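Local atomic coordinates of ABC transporter, substrate binding protein (Aeropyrum pernix, PDB entry 3EAF), a protein that probably binds a small solute outside the cell and passes it to an ABC transporter in the membrane. Residues 8-13 with 55-60; 351-356 with 363-368; 194-199 with 222-227. All blocks are in the same frame, centred on the assembly; numbering follows the deposited sequence.

How the contacts relate
All three contacts belong to a fold of the periplasmic binding protein type, with two large sheets flanked by helices. Contact 1 joins two parallel strands of one sheet where they run out into loops. Contact 2 is a hairpin on the border of the other sheet, and contact 3 joins a helix end to a loop that leads into a strand of that same sheet. The centres of contacts 1 and 2 lie about 29 Å apart. The centre of contact 3 is about 28 Å from the chain's centre. All three are partly buried. Contacts 1 and 2 rely on backbone hydrogen bonds; contact 1 adds a carboxylate grip. Contact 3 is apolar.

Contact 1 (8-13 with 55-60); sequences GLLVDE and RDYAYN
Leu10 stands at about a right angle to Tyr57 and covers one face of its ring. The two residues sit where strands 3-11 and 47-56, parallel neighbours in a mixed sheet, give way to loops. Leu10 CD2 lies 4.1 Å from the centre of the Tyr57 ring, 12° off the normal, a CH-pi contact. The opposite face carries the backbone N of Tyr59. The ring edge turns to Val11 O, and Tyr57 OH is hydrogen-bonded to Asp87. Tyr57 CG lies between the backbone N and the carbonyl carbon (chi1 85°), which turns one ring face to Leu10.

The backbone ladder runs from Arg55 N to Leu9 O, Val11 N to Arg55 O (3.0 Å) and Tyr57 N to Val11 O (2.9 Å). Past the ladder, Asp12 aims its carboxylate at the type I' turn 57-60. Its OD1 lies 3.2 Å from Ala58 CA and bonds to Gly15 N. Its OD2 comes within 3.4 Å of Tyr59 CB and bonds to Thr17.

The carboxylates of Asp56 and Glu13 cross near each other without touching, planes 56° apart. A water donates to Asp56 OD2 and, weakly, to Glu13 OE1, which may ease the like charges. Glu13 OE2 has a salt bridge to Lys54 and a hydrogen bond with Ser25 OG; Asp56 OD2 bonds with Thr14. Asp56 OD1 makes an Asx turn with Ala58 N (3.1 Å) and also accepts from Glu13 N at 2.8 Å. The two N-H groups reach this oxygen from opposite faces of the carboxylate plane.

Contact 2 (351-356 with 363-368); sequences KVFIIK and LQLMGK
The Phe353 ring is met obliquely by Lys368, whose aliphatic chain runs beside it in the same direction. Lys368 CE and Phe353 CE1 are 3.6 Å apart. Leu365 CD1 and Gly367 O also approach this ring obliquely, and CD1 packs on Phe353 CB. Lys368 is extended beyond CG (chi2 174°), and this carries NZ past the ring to a hydrogen bond with Ala336 O. The other flat group, the Gln364 amide, lies alongside the extended Lys356 chain. Gln364 OE1 accepts from a water at 2.8 Å, and the same water accepts from Lys356 NZ at 3.3 Å.

The two strands form an antiparallel beta hairpin at the border of a mixed sheet, where strand 251-255 flanks 352-357 on its other side. Lys356 and Gln364 are a hydrogen-bonded pair, with Lys356 N to Gln364 O at 2.7 Å and Gln364 N to Lys356 O at 2.8 Å. Farther along, Met366 N bonds to Ile354 O and Ile354 N to Gly367 O.

Met366, a selenomethionine, crosses Ile354 at a slant, CG against CG2 (3.9 Å). It bends at chi2 and chi3, which brings CE to 3.8 Å from Lys356 CB. Phe134 of helix 124-139 touches both Ile354 and Met366.

Contact 3 (194-199 with 222-227); sequences EMLAAD and VGLDAF
Leu196 reaches across to the loop that follows helix 209-222. Its CB starts off to one side of that loop. CG stands opposite the backbone N (chi1 -176°), and from there the two methyls part. CD1 meets Leu224 CA at 3.8 Å and Leu224 CB at 3.9 Å, and it also touches Gly223 O. CD2 lies 3.6 Å from Val222 O, with Val222 CG2 a little farther off. One leucine fork thus follows the backbone from Val222 to Leu224.

Leu224 points back toward the helix. Its CD2 sits against Met195, a selenomethionine, touching both CB and CE at 3.8 Å. The two side chains cross at about a right angle. Met195 bends at chi3 (-51°), which brings CE round to this methyl. Met219 of helix 209-222 packs on both Met195 and Leu224, so the pair belongs to a larger apolar cluster.

Asp199, after helix 185-196, and Gly223, after helix 209-222, both leave helical angles with positive phi. Strands 202-205 and 227-230 follow them and lie parallel in the sheet. This is the packing of neighbouring helix ends in an alpha/beta domain built from beta-alpha-beta crossovers.

Contact 1 (8-13 with 55-60)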
ATOM      1  N   GLY A   8      12.202  -8.384  11.238  1.00  8.89           N
ATOM      2  CA  GLY A   8      11.268  -7.550  11.978  1.00  8.55           C
ATOM      3  C   GLY A   8       9.938  -7.414  11.263  1.00  8.63           C
ATOM      4  O   GLY A   8       9.878  -7.371  10.034  1.00  8.44           O
ATOM      5  N   LEU A   9       8.864  -7.370  12.043  1.00  8.80           N
ATOM      6  CA  LEU A   9       7.535  -7.101  11.516  1.00  8.47           C
ATOM      7  C   LEU A   9       6.939  -5.936  12.298  1.00  8.43           C
ATOM      8  O   LEU A   9       6.483  -6.105  13.428  1.00  8.29           O
ATOM      9  CB  LEU A   9       6.640  -8.350  11.603  1.00  8.73           C
ATOM     10  CG  LEU A   9       5.163  -8.206  11.217  1.00  7.98           C
ATOM     11  CD1 LEU A   9       4.998  -7.688   9.795  1.00  8.34           C
ATOM     12  CD2 LEU A   9       4.427  -9.526  11.399  1.00  8.31           C
ATOM     13  N   LEU A  10       6.954  -4.759  11.679  1.00  8.15           N
ATOM     14  CA  LEU A  10       6.433  -3.546  12.293  1.00  8.85           C
ATOM     15  C   LEU A  10       5.013  -3.286  11.789  1.00  8.88           C
ATOM     16  O   LEU A  10       4.796  -3.098  10.592  1.00  9.16           O
ATOM     17  CB  LEU A  10       7.356  -2.364  11.970  1.00  8.36           C
ATOM     18  CG  LEU A  10       7.197  -1.072  12.772  1.00  8.13           C
ATOM     19  CD1 LEU A  10       7.859  -1.185  14.143  1.00  6.92           C
ATOM     20  CD2 LEU A  10       7.785   0.090  11.981  1.00  8.10           C
ATOM     21  N   VAL A  11       4.050  -3.304  12.704  1.00  9.37           N
ATOM     22  CA  VAL A  11       2.635  -3.201  12.336  1.00  9.34           C
ATOM     23  C   VAL A  11       1.873  -2.175  13.169  1.00  9.84           C
ATOM     24  O   VAL A  11       2.300  -1.801  14.263  1.00  9.70           O
ATOM     25  CB  VAL A  11       1.910  -4.579  12.405  1.00  9.50           C
ATOM     26  CG1 VAL A  11       2.471  -5.539  11.354  1.00  8.99           C
ATOM     27  CG2 VAL A  11       1.986  -5.201  13.810  1.00  8.88           C
ATOM     28  N   ASP A  12       0.744  -1.714  12.635  1.00  9.94           N
ATOM     29  CA  ASP A  12      -0.189  -0.915  13.416  1.00 10.37           C
ATOM     30  C   ASP A  12      -1.457  -1.725  13.661  1.00 10.54           C
ATOM     31  O   ASP A  12      -2.324  -1.816  12.793  1.00 10.47           O
ATOM     32  CB  ASP A  12      -0.509   0.408  12.711  1.00  9.89           C
ATOM     33  CG  ASP A  12      -1.453   1.284  13.516  1.00 10.80           C
ATOM     34  OD1 ASP A  12      -1.803   0.899  14.654  1.00  9.81           O
ATOM     35  OD2 ASP A  12      -1.846   2.361  13.014  1.00 11.32           O
ATOM     36  N   GLU A  13      -1.558  -2.308  14.851  1.00 11.14           N
ATOM     37  CA  GLU A  13      -2.717  -3.117  15.218  1.00 11.60           C
ATOM     38  C   GLU A  13      -3.720  -2.392  16.114  1.00 11.44           C
ATOM     39  O   GLU A  13      -4.857  -2.844  16.269  1.00 11.73           O
ATOM     40  CB  GLU A  13      -2.260  -4.407  15.897  1.00 11.86           C
ATOM     41  CG  GLU A  13      -1.561  -5.380  14.961  1.00 12.39           C
ATOM     42  CD  GLU A  13      -1.158  -6.667  15.653  1.00 13.35           C
ATOM     43  OE1 GLU A  13      -0.895  -6.632  16.876  1.00 16.47           O
ATOM     44  OE2 GLU A  13      -1.103  -7.717  14.972  1.00 15.27           O
ATOM     45  N   ARG A  55       6.025  -6.432  16.196  1.00 12.51           N
ATOM     46  CA  ARG A  55       5.892  -5.296  17.107  1.00 12.36           C
ATOM     47  C   ARG A  55       4.780  -4.359  16.642  1.00 12.19           C
ATOM     48  O   ARG A  55       4.846  -3.817  15.539  1.00 12.42           O
ATOM     49  CB  ARG A  55       7.219  -4.534  17.197  1.00 12.20           C
ATOM     50  CG  ARG A  55       8.361  -5.306  17.857  1.00 12.79           C
ATOM     51  CD  ARG A  55       8.121  -5.471  19.349  1.00 12.60           C
ATOM     52  NE  ARG A  55       9.218  -6.168  20.006  1.00 13.42           N
ATOM     53  CZ  ARG A  55       9.223  -7.469  20.280  1.00 14.24           C
ATOM     54  NH1 ARG A  55       8.181  -8.226  19.953  1.00 12.70           N
ATOM     55  NH2 ARG A  55      10.270  -8.010  20.893  1.00 13.92           N
ATOM     56  N   ASP A  56       3.754  -4.189  17.473  1.00 12.21           N
ATOM     57  CA  ASP A  56       2.692  -3.212  17.208  1.00 11.85           C
ATOM     58  C   ASP A  56       3.131  -1.842  17.713  1.00 11.87           C
ATOM     59  O   ASP A  56       3.188  -1.596  18.923  1.00 11.97           O
ATOM     60  CB  ASP A  56       1.371  -3.649  17.855  1.00 11.86           C
ATOM     61  CG  ASP A  56       0.298  -2.560  17.835  1.00 11.97           C
ATOM     62  OD1 ASP A  56       0.276  -1.705  16.918  1.00 12.41           O
ATOM     63  OD2 ASP A  56      -0.552  -2.569  18.747  1.00 11.50           O
ATOM     64  N   TYR A  57       3.439  -0.946  16.780  1.00 11.67           N
ATOM     65  CA  TYR A  57       3.919   0.390  17.146  1.00 11.14           C
ATOM     66  C   TYR A  57       2.827   1.456  17.116  1.00 10.82           C
ATOM     67  O   TYR A  57       3.084   2.626  17.448  1.00 10.52           O
ATOM     68  CB  TYR A  57       5.130   0.790  16.292  1.00 10.98           C
ATOM     69  CG  TYR A  57       4.822   1.405  14.937  1.00 11.15           C
ATOM     70  CD1 TYR A  57       5.167   2.731  14.662  1.00 11.19           C
ATOM     71  CD2 TYR A  57       4.214   0.664  13.928  1.00  9.80           C
ATOM     72  CE1 TYR A  57       4.906   3.306  13.420  1.00 10.72           C
ATOM     73  CE2 TYR A  57       3.941   1.225  12.679  1.00 10.24           C
ATOM     74  CZ  TYR A  57       4.298   2.548  12.433  1.00 10.75           C
ATOM     75  OH  TYR A  57       4.046   3.111  11.204  1.00 10.54           O
ATOM     76  N   ALA A  58       1.617   1.046  16.719  1.00 10.50           N
ATOM     77  CA  ALA A  58       0.429   1.912  16.713  1.00 10.27           C
ATOM     78  C   ALA A  58       0.592   3.250  15.961  1.00  9.95           C
ATOM     79  O   ALA A  58       0.010   4.268  16.352  1.00  9.67           O
ATOM     80  CB  ALA A  58      -0.072   2.146  18.165  1.00 10.63           C
ATOM     81  N   TYR A  59       1.389   3.231  14.890  1.00  9.69           N
ATOM     82  CA  TYR A  59       1.651   4.406  14.032  1.00  9.41           C
ATOM     83  C   TYR A  59       2.431   5.516  14.743  1.00  9.36           C
ATOM     84  O   TYR A  59       2.573   6.619  14.219  1.00  9.40           O
ATOM     85  CB  TYR A  59       0.348   4.957  13.439  1.00  9.11           C
ATOM     86  CG  TYR A  59       0.469   5.506  12.035  1.00  9.23           C
ATOM     87  CD1 TYR A  59       0.799   4.676  10.968  1.00  8.55           C
ATOM     88  CD2 TYR A  59       0.230   6.859  11.770  1.00 10.40           C
ATOM     89  CE1 TYR A  59       0.894   5.174   9.664  1.00  8.94           C
ATOM     90  CE2 TYR A  59       0.329   7.364  10.480  1.00  8.47           C
ATOM     91  CZ  TYR A  59       0.661   6.518   9.435  1.00  8.76           C
ATOM     92  OH  TYR A  59       0.749   7.026   8.162  1.00  8.70           O
ATOM     93  N   ASN A  60       2.922   5.213  15.941  1.00  9.46           N
ATOM     94  CA  ASN A  60       3.683   6.154  16.767  1.00  9.88           C
ATOM     95  C   ASN A  60       5.147   6.212  16.296  1.00 10.14           C
ATOM     96  O   ASN A  60       5.856   5.202  16.352  1.00  9.77           O
ATOM     97  CB  ASN A  60       3.586   5.714  18.239  1.00  9.80           C
ATOM     98  CG  ASN A  60       4.276   6.670  19.200  1.00 10.39           C
ATOM     99  OD1 ASN A  60       5.333   7.235  18.898  1.00 11.26           O
ATOM    100  ND2 ASN A  60       3.692   6.827  20.386  1.00  9.96           N
TER
HETATM  101  O   HOH W   1      -1.730  -5.367  19.817  1.00 30.90           O

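Contact 2 (351-356 with 363-368)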
ATOM      1  N   LYS A 351       1.011   0.228 -13.331  1.00 11.45           N
ATOM      2  CA  LYS A 351      -0.443   0.107 -13.458  1.00 12.03           C
ATOM      3  C   LYS A 351      -1.130  -0.389 -12.182  1.00 11.20           C
ATOM      4  O   LYS A 351      -0.490  -0.958 -11.300  1.00 10.65           O
ATOM      5  CB  LYS A 351      -0.842  -0.720 -14.684  1.00 12.31           C
ATOM      6  CG  LYS A 351      -0.481  -2.186 -14.641  1.00 13.32           C
ATOM      7  CD  LYS A 351      -0.894  -2.863 -15.959  1.00 13.87           C
ATOM      8  CE  LYS A 351       0.052  -2.508 -17.103  1.00 17.45           C
ATOM      9  NZ  LYS A 351      -0.212  -3.359 -18.316  1.00 18.35           N
ATOM     10  N   VAL A 352      -2.431  -0.126 -12.094  1.00 10.77           N
ATOM     11  CA  VAL A 352      -3.242  -0.499 -10.938  1.00 10.17           C
ATOM     12  C   VAL A 352      -4.593  -1.038 -11.374  1.00 10.04           C
ATOM     13  O   VAL A 352      -5.016  -0.811 -12.508  1.00  9.80           O
ATOM     14  CB  VAL A 352      -3.483   0.699  -9.979  1.00 10.36           C
ATOM     15  CG1 VAL A 352      -2.184   1.132  -9.324  1.00  9.36           C
ATOM     16  CG2 VAL A 352      -4.173   1.872 -10.698  1.00  9.47           C
ATOM     17  N   PHE A 353      -5.252  -1.769 -10.478  1.00  9.64           N
ATOM     18  CA  PHE A 353      -6.659  -2.112 -10.657  1.00  9.73           C
ATOM     19  C   PHE A 353      -7.510  -0.970 -10.121  1.00  9.55           C
ATOM     20  O   PHE A 353      -7.116  -0.283  -9.185  1.00  9.48           O
ATOM     21  CB  PHE A 353      -7.025  -3.400  -9.915  1.00  9.59           C
ATOM     22  CG  PHE A 353      -6.265  -4.618 -10.375  1.00 10.02           C
ATOM     23  CD1 PHE A 353      -6.581  -5.244 -11.584  1.00 10.10           C
ATOM     24  CD2 PHE A 353      -5.252  -5.158  -9.585  1.00 10.23           C
ATOM     25  CE1 PHE A 353      -5.888  -6.394 -12.002  1.00 10.51           C
ATOM     26  CE2 PHE A 353      -4.549  -6.301  -9.993  1.00 10.08           C
ATOM     27  CZ  PHE A 353      -4.867  -6.914 -11.210  1.00  9.62           C
ATOM     28  N   ILE A 354      -8.676  -0.767 -10.724  1.00 10.02           N
ATOM     29  CA  ILE A 354      -9.658   0.167 -10.201  1.00  9.88           C
ATOM     30  C   ILE A 354     -10.907  -0.619  -9.851  1.00 10.10           C
ATOM     31  O   ILE A 354     -11.367  -1.455 -10.637  1.00 10.53           O
ATOM     32  CB  ILE A 354      -9.996   1.299 -11.220  1.00 10.35           C
ATOM     33  CG1 ILE A 354      -8.749   2.149 -11.546  1.00 10.12           C
ATOM     34  CG2 ILE A 354     -11.175   2.154 -10.717  1.00  9.81           C
ATOM     35  CD1 ILE A 354      -8.215   3.009 -10.403  1.00  9.90           C
ATOM     36  N   ILE A 355     -11.455  -0.343  -8.672  1.00 10.20           N
ATOM     37  CA  ILE A 355     -12.620  -1.054  -8.168  1.00 10.29           C
ATOM     38  C   ILE A 355     -13.736  -0.054  -7.931  1.00 10.68           C
ATOM     39  O   ILE A 355     -13.510   1.010  -7.342  1.00 10.57           O
ATOM     40  CB  ILE A 355     -12.294  -1.840  -6.850  1.00 10.36           C
ATOM     41  CG1 ILE A 355     -11.176  -2.863  -7.088  1.00 10.36           C
ATOM     42  CG2 ILE A 355     -13.529  -2.532  -6.281  1.00  9.68           C
ATOM     43  CD1 ILE A 355      -9.780  -2.280  -6.899  1.00 11.05           C
ATOM     44  N   LYS A 356     -14.931  -0.394  -8.400  1.00 10.69           N
ATOM     45  CA  LYS A 356     -16.092   0.466  -8.235  1.00 11.65           C
ATOM     46  C   LYS A 356     -17.029  -0.036  -7.146  1.00 12.15           C
ATOM     47  O   LYS A 356     -17.320  -1.229  -7.063  1.00 12.29           O
ATOM     48  CB  LYS A 356     -16.870   0.568  -9.549  1.00 11.54           C
ATOM     49  CG  LYS A 356     -18.072   1.509  -9.502  1.00 11.74           C
ATOM     50  CD  LYS A 356     -18.812   1.469 -10.818  1.00 13.40           C
ATOM     51  CE  LYS A 356     -19.990   2.419 -10.849  1.00 14.82           C
ATOM     52  NZ  LYS A 356     -20.753   2.225 -12.127  1.00 15.77           N
ATOM     53  N   LEU A 363     -19.155  -4.564  -5.012  1.00 17.17           N
ATOM     54  CA  LEU A 363     -17.918  -4.110  -5.638  1.00 16.44           C
ATOM     55  C   LEU A 363     -17.726  -4.728  -7.017  1.00 16.58           C
ATOM     56  O   LEU A 363     -17.975  -5.924  -7.220  1.00 16.20           O
ATOM     57  CB  LEU A 363     -16.701  -4.386  -4.747  1.00 16.15           C
ATOM     58  CG  LEU A 363     -16.639  -3.680  -3.388  1.00 15.20           C
ATOM     59  CD1 LEU A 363     -15.299  -3.941  -2.717  1.00 15.09           C
ATOM     60  CD2 LEU A 363     -16.879  -2.181  -3.515  1.00 13.79           C
ATOM     61  N   GLN A 364     -17.269  -3.902  -7.956  1.00 16.21           N
ATOM     62  CA  GLN A 364     -17.111  -4.307  -9.342  1.00 16.58           C
ATOM     63  C   GLN A 364     -15.728  -3.940  -9.829  1.00 16.11           C
ATOM     64  O   GLN A 364     -15.265  -2.827  -9.610  1.00 16.26           O
ATOM     65  CB  GLN A 364     -18.187  -3.645 -10.208  1.00 16.28           C
ATOM     66  CG  GLN A 364     -19.609  -3.959  -9.734  1.00 17.70           C
ATOM     67  CD  GLN A 364     -20.684  -3.079 -10.356  1.00 17.96           C
ATOM     68  OE1 GLN A 364     -20.396  -2.133 -11.099  1.00 20.42           O
ATOM     69  NE2 GLN A 364     -21.939  -3.387 -10.042  1.00 19.81           N
ATOM     70  N   LEU A 365     -15.060  -4.884 -10.480  1.00 15.97           N
ATOM     71  CA  LEU A 365     -13.731  -4.624 -11.015  1.00 16.35           C
ATOM     72  C   LEU A 365     -13.829  -3.882 -12.352  1.00 16.53           C
ATOM     73  O   LEU A 365     -14.467  -4.369 -13.286  1.00 16.49           O
ATOM     74  CB  LEU A 365     -12.939  -5.932 -11.160  1.00 15.96           C
ATOM     75  CG  LEU A 365     -11.485  -5.860 -11.649  1.00 16.72           C
ATOM     76  CD1 LEU A 365     -10.591  -5.104 -10.663  1.00 15.92           C
ATOM     77  CD2 LEU A 365     -10.935  -7.259 -11.906  1.00 16.56           C
HETATM   78  N   MSE A 366     -13.197  -2.708 -12.429  1.00 16.73           N
HETATM   79  CA  MSE A 366     -13.143  -1.928 -13.671  1.00 17.32           C
HETATM   80  C   MSE A 366     -12.075  -2.414 -14.645  1.00 17.03           C
HETATM   81  O   MSE A 366     -12.255  -2.300 -15.860  1.00 16.94           O
HETATM   82  CB  MSE A 366     -12.925  -0.431 -13.393  1.00 17.74           C
HETATM   83  CG  MSE A 366     -14.022   0.245 -12.582  1.00 20.70           C
HETATM   84 SE   MSE A 366     -15.779   0.218 -13.438  1.00 29.22          SE
HETATM   85  CE  MSE A 366     -16.488  -1.473 -12.773  1.00 25.94           C
ATOM     86  N   GLY A 367     -10.965  -2.937 -14.117  1.00 16.63           N
ATOM     87  CA  GLY A 367      -9.827  -3.354 -14.943  1.00 16.27           C
ATOM     88  C   GLY A 367      -8.510  -2.716 -14.521  1.00 16.33           C
ATOM     89  O   GLY A 367      -8.405  -2.163 -13.419  1.00 16.08           O
ATOM     90  N   LYS A 368      -7.508  -2.802 -15.397  1.00 16.26           N
ATOM     91  CA  LYS A 368      -6.178  -2.235 -15.143  1.00 16.52           C
ATOM     92  C   LYS A 368      -6.022  -0.892 -15.843  1.00 16.63           C
ATOM     93  O   LYS A 368      -6.357  -0.752 -17.029  1.00 16.80           O
ATOM     94  CB  LYS A 368      -5.065  -3.165 -15.627  1.00 16.26           C
ATOM     95  CG  LYS A 368      -4.987  -4.499 -14.943  1.00 17.02           C
ATOM     96  CD  LYS A 368      -3.948  -5.373 -15.613  1.00 18.06           C
ATOM     97  CE  LYS A 368      -3.808  -6.687 -14.881  1.00 18.96           C
ATOM     98  NZ  LYS A 368      -2.797  -7.565 -15.529  1.00 20.31           N
TER
HETATM   99  O   HOH W   2     -22.485  -0.342 -11.108  1.00 28.83           O

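Contact 3 (194-199 with 222-227)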
ATOM      1  N   GLU A 194     -17.720  22.204   2.886  1.00 15.10           N
ATOM      2  CA  GLU A 194     -16.709  23.101   2.311  1.00 16.05           C
ATOM      3  C   GLU A 194     -16.513  22.841   0.817  1.00 16.22           C
ATOM      4  O   GLU A 194     -16.473  23.776   0.021  1.00 16.10           O
ATOM      5  CB  GLU A 194     -15.363  22.942   3.017  1.00 15.94           C
ATOM      6  CG  GLU A 194     -15.247  23.645   4.342  1.00 16.53           C
ATOM      7  CD  GLU A 194     -13.934  23.343   5.045  1.00 17.33           C
ATOM      8  OE1 GLU A 194     -13.007  22.801   4.400  1.00 19.05           O
ATOM      9  OE2 GLU A 194     -13.830  23.646   6.254  1.00 19.68           O
HETATM   10  N   MSE A 195     -16.389  21.569   0.446  1.00 16.62           N
HETATM   11  CA  MSE A 195     -16.210  21.184  -0.959  1.00 17.66           C
HETATM   12  C   MSE A 195     -17.444  21.466  -1.804  1.00 16.88           C
HETATM   13  O   MSE A 195     -17.331  21.853  -2.966  1.00 16.85           O
HETATM   14  CB  MSE A 195     -15.817  19.712  -1.078  1.00 17.08           C
HETATM   15  CG  MSE A 195     -14.464  19.402  -0.473  1.00 17.97           C
HETATM   16 SE   MSE A 195     -13.872  17.587  -0.816  1.00 21.96          SE
HETATM   17  CE  MSE A 195     -15.472  16.637  -0.212  1.00 18.20           C
ATOM     18  N   LEU A 196     -18.617  21.285  -1.206  1.00 16.80           N
ATOM     19  CA  LEU A 196     -19.889  21.556  -1.868  1.00 17.01           C
ATOM     20  C   LEU A 196     -19.946  22.968  -2.466  1.00 17.07           C
ATOM     21  O   LEU A 196     -20.459  23.156  -3.566  1.00 17.06           O
ATOM     22  CB  LEU A 196     -21.052  21.313  -0.897  1.00 16.90           C
ATOM     23  CG  LEU A 196     -22.505  21.440  -1.362  1.00 17.14           C
ATOM     24  CD1 LEU A 196     -22.825  20.497  -2.517  1.00 17.46           C
ATOM     25  CD2 LEU A 196     -23.442  21.200  -0.195  1.00 17.04           C
ATOM     26  N   ALA A 197     -19.394  23.945  -1.750  1.00 17.32           N
ATOM     27  CA  ALA A 197     -19.304  25.329  -2.234  1.00 17.35           C
ATOM     28  C   ALA A 197     -18.544  25.464  -3.556  1.00 17.38           C
ATOM     29  O   ALA A 197     -18.816  26.376  -4.341  1.00 17.62           O
ATOM     30  CB  ALA A 197     -18.683  26.219  -1.175  1.00 17.49           C
ATOM     31  N   ALA A 198     -17.598  24.560  -3.802  1.00 16.92           N
ATOM     32  CA  ALA A 198     -16.800  24.582  -5.033  1.00 16.54           C
ATOM     33  C   ALA A 198     -17.371  23.658  -6.115  1.00 16.39           C
ATOM     34  O   ALA A 198     -16.935  23.697  -7.270  1.00 16.45           O
ATOM     35  CB  ALA A 198     -15.348  24.232  -4.735  1.00 16.39           C
ATOM     36  N   ASP A 199     -18.353  22.844  -5.728  1.00 15.97           N
ATOM     37  CA  ASP A 199     -19.026  21.893  -6.624  1.00 16.14           C
ATOM     38  C   ASP A 199     -18.061  21.110  -7.551  1.00 15.66           C
ATOM     39  O   ASP A 199     -18.151  21.210  -8.780  1.00 15.73           O
ATOM     40  CB  ASP A 199     -20.136  22.601  -7.420  1.00 16.51           C
ATOM     41  CG  ASP A 199     -20.995  21.637  -8.231  1.00 17.64           C
ATOM     42  OD1 ASP A 199     -21.319  20.534  -7.734  1.00 19.14           O
ATOM     43  OD2 ASP A 199     -21.348  21.996  -9.374  1.00 20.23           O
ATOM     44  N   VAL A 222     -25.001  15.443   2.456  1.00 17.15           N
ATOM     45  CA  VAL A 222     -25.089  16.903   2.300  1.00 17.15           C
ATOM     46  C   VAL A 222     -25.429  17.326   0.867  1.00 17.34           C
ATOM     47  O   VAL A 222     -25.683  18.507   0.602  1.00 17.39           O
ATOM     48  CB  VAL A 222     -23.805  17.645   2.798  1.00 17.07           C
ATOM     49  CG1 VAL A 222     -23.422  17.184   4.201  1.00 17.53           C
ATOM     50  CG2 VAL A 222     -22.636  17.466   1.823  1.00 16.62           C
ATOM     51  N   GLY A 223     -25.423  16.367  -0.054  1.00 17.15           N
ATOM     52  CA  GLY A 223     -25.826  16.634  -1.425  1.00 17.29           C
ATOM     53  C   GLY A 223     -24.712  16.997  -2.388  1.00 17.27           C
ATOM     54  O   GLY A 223     -24.981  17.558  -3.447  1.00 17.20           O
ATOM     55  N   LEU A 224     -23.468  16.682  -2.032  1.00 17.54           N
ATOM     56  CA  LEU A 224     -22.360  16.800  -2.985  1.00 18.00           C
ATOM     57  C   LEU A 224     -22.297  15.545  -3.850  1.00 18.45           C
ATOM     58  O   LEU A 224     -21.788  14.500  -3.423  1.00 18.78           O
ATOM     59  CB  LEU A 224     -21.021  17.057  -2.283  1.00 17.80           C
ATOM     60  CG  LEU A 224     -19.750  17.088  -3.152  1.00 17.55           C
ATOM     61  CD1 LEU A 224     -19.847  18.112  -4.279  1.00 16.92           C
ATOM     62  CD2 LEU A 224     -18.542  17.364  -2.289  1.00 17.71           C
ATOM     63  N   ASP A 225     -22.835  15.650  -5.060  1.00 18.98           N
ATOM     64  CA  ASP A 225     -22.901  14.505  -5.967  1.00 19.39           C
ATOM     65  C   ASP A 225     -21.703  14.438  -6.906  1.00 18.89           C
ATOM     66  O   ASP A 225     -21.829  14.530  -8.140  1.00 19.38           O
ATOM     67  CB  ASP A 225     -24.237  14.485  -6.714  1.00 20.19           C
ATOM     68  CG  ASP A 225     -25.403  14.178  -5.793  1.00 22.57           C
ATOM     69  OD1 ASP A 225     -25.227  13.356  -4.864  1.00 26.64           O
ATOM     70  OD2 ASP A 225     -26.490  14.756  -5.984  1.00 25.64           O
ATOM     71  N   ALA A 226     -20.536  14.290  -6.292  1.00 17.65           N
ATOM     72  CA  ALA A 226     -19.295  14.083  -7.003  1.00 16.68           C
ATOM     73  C   ALA A 226     -18.872  12.626  -6.845  1.00 15.84           C
ATOM     74  O   ALA A 226     -19.313  11.939  -5.920  1.00 16.05           O
ATOM     75  CB  ALA A 226     -18.225  15.002  -6.449  1.00 16.61           C
ATOM     76  N   PHE A 227     -18.020  12.160  -7.750  1.00 14.68           N
ATOM     77  CA  PHE A 227     -17.364  10.866  -7.597  1.00 13.76           C
ATOM     78  C   PHE A 227     -16.233  10.981  -6.571  1.00 12.64           C
ATOM     79  O   PHE A 227     -15.508  11.974  -6.554  1.00 12.64           O
ATOM     80  CB  PHE A 227     -16.776  10.394  -8.925  1.00 14.03           C
ATOM     81  CG  PHE A 227     -17.805   9.974  -9.944  1.00 15.21           C
ATOM     82  CD1 PHE A 227     -18.740   8.992  -9.651  1.00 15.64           C
ATOM     83  CD2 PHE A 227     -17.812  10.541 -11.212  1.00 17.06           C
ATOM     84  CE1 PHE A 227     -19.680   8.592 -10.594  1.00 16.58           C
ATOM     85  CE2 PHE A 227     -18.753  10.145 -12.166  1.00 17.71           C
ATOM     86  CZ  PHE A 227     -19.689   9.168 -11.848  1.00 16.26           C
TER